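Local coordinates for uncharacterized protein (Bacteroides fragilis, PDB 3MSW) that is a putative exported protein of unknown function, built as a single-layer antiparallel beta-sheet that appears to have evolved from beta-hairpin repeats, at residues 93-105 against 114-126. Numbering follows the deposited sequence. Where two conformers were deposited one is given.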
ATOM      1  N   GLY A  93      13.071 -14.756  -2.284  1.00 56.93           N
ATOM      2  CA  GLY A  93      13.776 -13.516  -2.580  1.00 54.82           C
ATOM      3  C   GLY A  93      13.109 -12.684  -3.647  1.00 56.06           C
ATOM      4  O   GLY A  93      13.783 -11.947  -4.373  1.00 55.83           O
ATOM      5  N   SER A  94      11.768 -12.776  -3.735  1.00 49.93           N
ATOM      6  CA  SER A  94      10.988 -12.030  -4.714  1.00 47.52           C
ATOM      7  C   SER A  94       9.603 -11.681  -4.168  1.00 45.51           C
ATOM      8  O   SER A  94       9.163 -12.235  -3.154  1.00 44.41           O
ATOM      9  CB  SER A  94      10.867 -12.823  -6.015  1.00 52.09           C
ATOM     10  OG  SER A  94      10.200 -14.059  -5.817  1.00 60.97           O
ATOM     11  N   PHE A  95       8.922 -10.764  -4.855  1.00 39.29           N
ATOM     12  CA  PHE A  95       7.577 -10.311  -4.506  1.00 36.23           C
ATOM     13  C   PHE A  95       6.507 -11.136  -5.211  1.00 41.67           C
ATOM     14  O   PHE A  95       6.485 -11.177  -6.445  1.00 43.98           O
ATOM     15  CB  PHE A  95       7.406  -8.834  -4.898  1.00 35.48           C
ATOM     16  CG  PHE A  95       8.020  -7.836  -3.957  1.00 34.83           C
ATOM     17  CD1 PHE A  95       7.422  -7.547  -2.732  1.00 35.67           C
ATOM     18  CD2 PHE A  95       9.164  -7.132  -4.318  1.00 35.65           C
ATOM     19  CE1 PHE A  95       7.994  -6.619  -1.860  1.00 35.70           C
ATOM     20  CE2 PHE A  95       9.735  -6.209  -3.444  1.00 37.20           C
ATOM     21  CZ  PHE A  95       9.138  -5.950  -2.227  1.00 34.63           C
ATOM     22  N   ASP A  96       5.573 -11.727  -4.443  1.00 36.32           N
ATOM     23  CA  ASP A  96       4.433 -12.456  -4.997  1.00 35.00           C
ATOM     24  C   ASP A  96       3.229 -11.506  -5.162  1.00 35.20           C
ATOM     25  O   ASP A  96       2.800 -10.891  -4.183  1.00 31.76           O
ATOM     26  CB  ASP A  96       4.029 -13.624  -4.082  1.00 37.40           C
ATOM     27  CG  ASP A  96       5.001 -14.792  -4.009  1.00 43.44           C
ATOM     28  OD1 ASP A  96       5.881 -14.895  -4.897  1.00 44.64           O
ATOM     29  OD2 ASP A  96       4.867 -15.610  -3.079  1.00 45.23           O
ATOM     30  N   LEU A  97       2.664 -11.421  -6.388  1.00 31.33           N
ATOM     31  CA  LEU A  97       1.468 -10.612  -6.675  1.00 30.26           C
ATOM     32  C   LEU A  97       0.333 -11.154  -5.799  1.00 31.81           C
ATOM     33  O   LEU A  97       0.186 -12.362  -5.717  1.00 33.51           O
ATOM     34  CB  LEU A  97       1.111 -10.713  -8.178  1.00 31.42           C
ATOM     35  CG  LEU A  97       1.801  -9.721  -9.133  1.00 36.69           C
ATOM     36  CD1 LEU A  97       1.478 -10.045 -10.576  1.00 37.88           C
ATOM     37  CD2 LEU A  97       1.376  -8.283  -8.854  1.00 36.01           C
ATOM     38  N   SER A  98      -0.373 -10.294  -5.038  1.00 25.87           N
ATOM     39  CA  SER A  98      -1.402 -10.780  -4.119  1.00 26.01           C
ATOM     40  C   SER A  98      -2.807 -10.208  -4.405  1.00 27.42           C
ATOM     41  O   SER A  98      -3.781 -10.971  -4.523  1.00 26.22           O
ATOM     42  CB  SER A  98      -0.975 -10.522  -2.674  1.00 29.40           C
ATOM     43  OG  SER A  98      -1.984 -10.764  -1.705  1.00 33.29           O
ATOM     44  N   LYS A  99      -2.915  -8.871  -4.469  1.00 23.21           N
ATOM     45  CA  LYS A  99      -4.191  -8.178  -4.699  1.00 21.53           C
ATOM     46  C   LYS A  99      -4.065  -7.152  -5.811  1.00 24.53           C
ATOM     47  O   LYS A  99      -3.000  -6.552  -5.993  1.00 24.39           O
ATOM     48  CB  LYS A  99      -4.704  -7.479  -3.409  1.00 22.98           C
ATOM     49  CG  LYS A  99      -4.931  -8.401  -2.187  1.00 28.29           C
ATOM     50  CD  LYS A  99      -6.200  -9.316  -2.297  1.00 34.05           C
ATOM     51  CE  LYS A  99      -7.533  -8.670  -2.731  1.00 40.23           C
ATOM     52  NZ  LYS A  99      -8.244  -7.930  -1.646  1.00 40.62           N
ATOM     53  N   LYS A 100      -5.157  -6.936  -6.549  1.00 21.02           N
ATOM     54  CA  LYS A 100      -5.180  -5.915  -7.597  1.00 20.53           C
ATOM     55  C   LYS A 100      -6.469  -5.141  -7.507  1.00 24.79           C
ATOM     56  O   LYS A 100      -7.541  -5.740  -7.319  1.00 23.92           O
ATOM     57  CB  LYS A 100      -4.979  -6.523  -8.988  1.00 23.51           C
ATOM     58  CG  LYS A 100      -4.871  -5.484 -10.107  1.00 30.44           C
ATOM     59  CD  LYS A 100      -4.772  -6.134 -11.468  1.00 39.74           C
ATOM     60  CE  LYS A 100      -4.142  -5.205 -12.483  1.00 51.12           C
ATOM     61  NZ  LYS A 100      -4.211  -5.777 -13.854  1.00 60.35           N
ATOM     62  N   TYR A 101      -6.377  -3.807  -7.615  1.00 22.23           N
ATOM     63  CA  TYR A 101      -7.558  -2.946  -7.603  1.00 22.02           C
ATOM     64  C   TYR A 101      -7.571  -2.050  -8.796  1.00 25.31           C
ATOM     65  O   TYR A 101      -6.519  -1.508  -9.160  1.00 24.94           O
ATOM     66  CB  TYR A 101      -7.657  -2.085  -6.324  1.00 22.07           C
ATOM     67  CG  TYR A 101      -7.451  -2.906  -5.080  1.00 23.91           C
ATOM     68  CD1 TYR A 101      -8.494  -3.642  -4.528  1.00 26.31           C
ATOM     69  CD2 TYR A 101      -6.207  -2.967  -4.461  1.00 24.61           C
ATOM     70  CE1 TYR A 101      -8.286  -4.482  -3.431  1.00 27.02           C
ATOM     71  CE2 TYR A 101      -5.987  -3.802  -3.371  1.00 25.04           C
ATOM     72  CZ  TYR A 101      -7.032  -4.540  -2.846  1.00 30.11           C
ATOM     73  OH  TYR A 101      -6.834  -5.322  -1.744  1.00 29.55           O
ATOM     74  N   ILE A 102      -8.766  -1.884  -9.403  1.00 20.94           N
ATOM     75  CA  ILE A 102      -8.947  -0.985 -10.546  0.50 20.11           C
ATOM     76  C   ILE A 102     -10.050   0.025 -10.205  1.00 24.21           C
ATOM     77  O   ILE A 102     -11.143  -0.372  -9.779  1.00 21.49           O
ATOM     78  CB  ILE A 102      -9.221  -1.697 -11.915  0.50 22.67           C
ATOM     79  CG1 ILE A 102      -8.078  -2.658 -12.318  0.50 22.21           C
ATOM     80  CG2 ILE A 102      -9.467  -0.658 -13.024  0.50 22.51           C
ATOM     81  CD1 ILE A 102      -8.413  -3.542 -13.555  0.50 20.34           C
ATOM     82  N   TYR A 103      -9.760   1.331 -10.406  1.00 20.73           N
ATOM     83  CA  TYR A 103     -10.732   2.405 -10.164  1.00 21.04           C
ATOM     84  C   TYR A 103     -10.907   3.172 -11.460  1.00 27.57           C
ATOM     85  O   TYR A 103      -9.943   3.702 -12.006  1.00 27.50           O
ATOM     86  CB  TYR A 103     -10.272   3.351  -9.042  1.00 22.03           C
ATOM     87  CG  TYR A 103      -9.879   2.623  -7.777  1.00 22.95           C
ATOM     88  CD1 TYR A 103     -10.832   2.291  -6.813  1.00 25.22           C
ATOM     89  CD2 TYR A 103      -8.553   2.266  -7.539  1.00 24.04           C
ATOM     90  CE1 TYR A 103     -10.471   1.601  -5.651  1.00 28.89           C
ATOM     91  CE2 TYR A 103      -8.185   1.578  -6.386  1.00 25.13           C
ATOM     92  CZ  TYR A 103      -9.150   1.233  -5.455  1.00 32.00           C
ATOM     93  OH  TYR A 103      -8.760   0.586  -4.313  1.00 37.78           O
ATOM     94  N   ILE A 104     -12.138   3.208 -11.964  1.00 23.43           N
ATOM     95  CA  ILE A 104     -12.473   3.924 -13.175  1.00 24.49           C
ATOM     96  C   ILE A 104     -13.318   5.133 -12.810  1.00 26.94           C
ATOM     97  O   ILE A 104     -14.363   4.979 -12.178  1.00 26.32           O
ATOM     98  CB  ILE A 104     -13.169   2.985 -14.219  1.00 28.70           C
ATOM     99  CG1 ILE A 104     -12.203   1.827 -14.606  1.00 29.56           C
ATOM    100  CG2 ILE A 104     -13.633   3.779 -15.470  1.00 28.10           C
ATOM    101  CD1 ILE A 104     -12.861   0.668 -15.276  1.00 42.30           C
ATOM    102  N   THR A 105     -12.882   6.337 -13.237  1.00 23.50           N
ATOM    103  CA  THR A 105     -13.683   7.549 -13.032  1.00 24.24           C
ATOM    104  C   THR A 105     -14.151   8.085 -14.381  1.00 28.95           C
ATOM    105  O   THR A 105     -13.710   7.603 -15.431  1.00 27.81           O
ATOM    106  CB  THR A 105     -12.889   8.658 -12.306  1.00 27.33           C
ATOM    107  OG1 THR A 105     -11.935   9.222 -13.208  1.00 30.77           O
ATOM    108  CG2 THR A 105     -12.240   8.192 -10.993  1.00 24.95           C
ATOM    109  N   GLN A 114     -15.466   0.222  -9.483  1.00 26.48           N
ATOM    110  CA  GLN A 114     -14.289  -0.268  -8.776  1.00 25.03           C
ATOM    111  C   GLN A 114     -14.287  -1.776  -8.830  1.00 26.68           C
ATOM    112  O   GLN A 114     -15.350  -2.392  -8.795  1.00 27.50           O
ATOM    113  CB  GLN A 114     -14.193   0.291  -7.346  1.00 25.96           C
ATOM    114  CG  GLN A 114     -15.304  -0.155  -6.405  1.00 31.75           C
ATOM    115  CD  GLN A 114     -15.386   0.732  -5.185  1.00 48.02           C
ATOM    116  OE1 GLN A 114     -16.424   1.321  -4.890  1.00 43.13           O
ATOM    117  NE2 GLN A 114     -14.304   0.830  -4.439  1.00 40.71           N
ATOM    118  N   TYR A 115     -13.098  -2.355  -8.981  1.00 22.95           N
ATOM    119  CA  TYR A 115     -12.857  -3.778  -9.102  1.00 22.74           C
ATOM    120  C   TYR A 115     -11.742  -4.180  -8.149  1.00 26.08           C
ATOM    121  O   TYR A 115     -10.756  -3.436  -8.000  1.00 25.92           O
ATOM    122  CB  TYR A 115     -12.433  -4.140 -10.543  1.00 23.80           C
ATOM    123  CG  TYR A 115     -13.420  -3.735 -11.608  1.00 26.42           C
ATOM    124  CD1 TYR A 115     -13.365  -2.470 -12.196  1.00 28.46           C
ATOM    125  CD2 TYR A 115     -14.346  -4.644 -12.106  1.00 27.15           C
ATOM    126  CE1 TYR A 115     -14.274  -2.095 -13.185  1.00 29.36           C
ATOM    127  CE2 TYR A 115     -15.260  -4.280 -13.090  1.00 28.14           C
ATOM    128  CZ  TYR A 115     -15.214  -3.008 -13.635  1.00 36.08           C
ATOM    129  OH  TYR A 115     -16.120  -2.662 -14.607  1.00 40.31           O
ATOM    130  N   ALA A 116     -11.864  -5.373  -7.550  1.00 22.10           N
ATOM    131  CA  ALA A 116     -10.819  -5.936  -6.653  1.00 22.28           C
ATOM    132  C   ALA A 116     -10.608  -7.378  -7.066  1.00 25.47           C
ATOM    133  O   ALA A 116     -11.579  -8.065  -7.415  1.00 25.88           O
ATOM    134  CB  ALA A 116     -11.270  -5.898  -5.198  1.00 23.33           C
ATOM    135  N   TYR A 117      -9.359  -7.818  -7.046  1.00 20.48           N
ATOM    136  CA  TYR A 117      -8.950  -9.158  -7.445  1.00 20.44           C
ATOM    137  C   TYR A 117      -7.985  -9.694  -6.437  1.00 25.55           C
ATOM    138  O   TYR A 117      -7.203  -8.938  -5.857  1.00 23.91           O
ATOM    139  CB  TYR A 117      -8.208  -9.156  -8.814  1.00 20.62           C
ATOM    140  CG  TYR A 117      -8.974  -8.518  -9.948  1.00 21.84           C
ATOM    141  CD1 TYR A 117      -9.007  -7.133 -10.099  1.00 24.02           C
ATOM    142  CD2 TYR A 117      -9.699  -9.295 -10.854  1.00 22.55           C
ATOM    143  CE1 TYR A 117      -9.729  -6.533 -11.128  1.00 23.73           C
ATOM    144  CE2 TYR A 117     -10.404  -8.702 -11.905  1.00 23.88           C
ATOM    145  CZ  TYR A 117     -10.409  -7.319 -12.037  1.00 28.33           C
ATOM    146  OH  TYR A 117     -11.110  -6.687 -13.038  1.00 30.14           O
ATOM    147  N   LYS A 118      -7.926 -11.020  -6.359  1.00 23.23           N
ATOM    148  CA  LYS A 118      -6.977 -11.721  -5.526  1.00 23.31           C
ATOM    149  C   LYS A 118      -6.260 -12.700  -6.452  1.00 27.65           C
ATOM    150  O   LYS A 118      -6.893 -13.308  -7.316  1.00 27.97           O
ATOM    151  CB  LYS A 118      -7.732 -12.472  -4.401  1.00 27.17           C
ATOM    152  CG  LYS A 118      -6.818 -13.060  -3.328  1.00 46.82           C
ATOM    153  CD  LYS A 118      -7.603 -13.562  -2.107  1.00 59.86           C
ATOM    154  CE  LYS A 118      -7.612 -12.574  -0.954  1.00 71.06           C
ATOM    155  NZ  LYS A 118      -8.646 -11.510  -1.117  1.00 74.57           N
HETATM  156  N   MSE A 119      -4.961 -12.854  -6.275  1.00 23.82           N
HETATM  157  CA  MSE A 119      -4.180 -13.763  -7.112  1.00 24.20           C
HETATM  158  C   MSE A 119      -4.434 -15.219  -6.743  1.00 34.68           C
HETATM  159  O   MSE A 119      -4.409 -15.567  -5.563  1.00 35.39           O
HETATM  160  CB  MSE A 119      -2.666 -13.423  -7.006  1.00 24.72           C
HETATM  161  CG  MSE A 119      -1.740 -14.387  -7.798  1.00 29.50           C
HETATM  162 SE   MSE A 119      -2.197 -14.404  -9.710  0.75 33.08          SE
HETATM  163  CE  MSE A 119      -1.552 -12.713 -10.233  1.00 29.66           C
ATOM    164  N   ASN A 120      -4.700 -16.065  -7.759  1.00 34.56           N
ATOM    165  CA  ASN A 120      -4.815 -17.500  -7.566  1.00 36.88           C
ATOM    166  C   ASN A 120      -3.381 -17.991  -7.789  1.00 44.97           C
ATOM    167  O   ASN A 120      -2.897 -17.943  -8.923  1.00 43.66           O
ATOM    168  CB  ASN A 120      -5.771 -18.140  -8.582  1.00 37.25           C
ATOM    169  CG  ASN A 120      -6.038 -19.611  -8.328  1.00 56.07           C
ATOM    170  OD1 ASN A 120      -5.131 -20.405  -8.096  1.00 49.85           O
ATOM    171  ND2 ASN A 120      -7.293 -20.019  -8.410  1.00 46.53           N
ATOM    172  N   SER A 121      -2.683 -18.399  -6.707  1.00 46.33           N
ATOM    173  CA  SER A 121      -1.285 -18.857  -6.774  1.00 49.06           C
ATOM    174  C   SER A 121      -1.078 -20.177  -7.537  1.00 58.78           C
ATOM    175  O   SER A 121       0.015 -20.398  -8.067  1.00 61.04           O
ATOM    176  CB  SER A 121      -0.640 -18.900  -5.390  1.00 52.38           C
ATOM    177  OG  SER A 121      -1.369 -19.736  -4.508  1.00 62.29           O
ATOM    178  N   ARG A 122      -2.121 -21.028  -7.619  1.00 56.48           N
ATOM    179  CA  ARG A 122      -2.073 -22.296  -8.352  1.00 58.15           C
ATOM    180  C   ARG A 122      -2.143 -22.100  -9.882  1.00 61.59           C
ATOM    181  O   ARG A 122      -1.434 -22.794 -10.608  1.00 62.51           O
ATOM    182  CB  ARG A 122      -3.194 -23.237  -7.884  1.00 59.19           C
ATOM    183  N   THR A 123      -2.984 -21.155 -10.367  1.00 56.00           N
ATOM    184  CA  THR A 123      -3.180 -20.900 -11.805  1.00 54.69           C
ATOM    185  C   THR A 123      -2.490 -19.653 -12.365  1.00 56.67           C
ATOM    186  O   THR A 123      -2.455 -19.504 -13.592  1.00 57.59           O
ATOM    187  CB  THR A 123      -4.673 -20.862 -12.152  1.00 58.97           C
ATOM    188  OG1 THR A 123      -5.277 -19.751 -11.488  1.00 54.70           O
ATOM    189  CG2 THR A 123      -5.398 -22.165 -11.817  1.00 56.84           C
ATOM    190  N   ASN A 124      -1.960 -18.764 -11.467  1.00 49.99           N
ATOM    191  CA  ASN A 124      -1.288 -17.505 -11.821  0.50 48.22           C
ATOM    192  C   ASN A 124      -2.253 -16.525 -12.535  1.00 49.28           C
ATOM    193  O   ASN A 124      -1.833 -15.721 -13.375  1.00 48.98           O
ATOM    194  CB  ASN A 124       0.026 -17.762 -12.602  0.50 51.10           C
ATOM    195  CG  ASN A 124       0.912 -16.556 -12.800  0.50 72.43           C
ATOM    196  OD1 ASN A 124       1.308 -15.873 -11.849  0.50 68.60           O
ATOM    197  ND2 ASN A 124       1.242 -16.272 -14.049  0.50 63.56           N
ATOM    198  N   GLN A 125      -3.552 -16.598 -12.184  1.00 42.20           N
ATOM    199  CA  GLN A 125      -4.592 -15.749 -12.760  0.50 40.16           C
ATOM    200  C   GLN A 125      -5.341 -15.023 -11.660  1.00 40.06           C
ATOM    201  O   GLN A 125      -5.528 -15.579 -10.578  1.00 38.10           O
ATOM    202  CB  GLN A 125      -5.559 -16.580 -13.626  0.50 42.86           C
ATOM    203  CG  GLN A 125      -4.940 -17.038 -14.957  0.50 58.25           C
ATOM    204  CD  GLN A 125      -5.759 -18.043 -15.739  0.50 76.91           C
ATOM    205  OE1 GLN A 125      -6.795 -18.555 -15.294  0.50 69.75           O
ATOM    206  NE2 GLN A 125      -5.287 -18.363 -16.934  0.50 73.15           N
ATOM    207  N   TRP A 126      -5.762 -13.780 -11.934  1.00 33.95           N
ATOM    208  CA  TRP A 126      -6.511 -12.948 -10.991  1.00 31.39           C
ATOM    209  C   TRP A 126      -7.934 -13.460 -10.859  1.00 35.60           C
ATOM    210  O   TRP A 126      -8.557 -13.815 -11.863  1.00 38.25           O
ATOM    211  CB  TRP A 126      -6.546 -11.492 -11.467  1.00 28.41           C
ATOM    212  CG  TRP A 126      -5.218 -10.792 -11.482  1.00 28.31           C
ATOM    213  CD1 TRP A 126      -4.548 -10.337 -12.583  1.00 31.28           C
ATOM    214  CD2 TRP A 126      -4.468 -10.342 -10.342  1.00 27.00           C
ATOM    215  NE1 TRP A 126      -3.393  -9.694 -12.200  1.00 29.35           N
ATOM    216  CE2 TRP A 126      -3.338  -9.648 -10.831  1.00 30.01           C
ATOM    217  CE3 TRP A 126      -4.632 -10.476  -8.952  1.00 27.65           C
ATOM    218  CZ2 TRP A 126      -2.364  -9.107  -9.980  1.00 28.78           C
ATOM    219  CZ3 TRP A 126      -3.683  -9.926  -8.111  1.00 28.25           C
ATOM    220  CH2 TRP A 126      -2.557  -9.257  -8.624  1.00 28.84           C
TER
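Lys100 and Trp126 cover each other on one side of a single-layer sheet, a surface contact in which a lysine chain crosses the face of an indole. CB of Lys100 stands 3.6 Å from the centroid of the six-membered ring of Trp126, only 9° off the ring normal, a CH-pi contact. With CG anti to the backbone N (chi1 -175°) and the rest of the chain extended, the lysine passes across this face nearly at a right angle to the tryptophan side chain and brings CD to 3.8 Å from Trp126 CE2, while its ammonium group makes a long, weak ion pair with Glu84 on the preceding strand. The methyl CE of selenomethionine Met119 lies over the centre of the opposite face, so the indole is sandwiched. At the ring edge, Trp126 CZ3 comes within 3.7 Å of Ser98 O. Leu97 also touches the six-membered ring, through CB and both methyls. Trp126 itself belongs to the outermost strand 125-133 and arrives here by way of the tight turn after 111-120, where Asn120 OD1 accepts from Thr123 N in an Asx motif. Strands 94-105 and 111-120 form one antiparallel hairpin in a nine-strand meander, whose strands follow one another across the sheet in chain order. Further along the same face, Tyr115 sits opposite Ile102, joined by backbone bonds in both directions, from Tyr115 N to Ile102 O and from Ile102 N to Tyr115 O. Ile104 CD1 lies 3.7 Å from CE1 of the Tyr115 ring, and the next tyrosine, Tyr117, turns its edge to Lys100 O, with CD1 3.4 Å away. On the other face Tyr101 CD1 meets Ala116 CB at 3.6 Å, and Tyr101 OH accepts a hydrogen bond from Lys99 NZ. The like-charged Lys99 NZ and Lys118 NZ lie 3.6 Å apart.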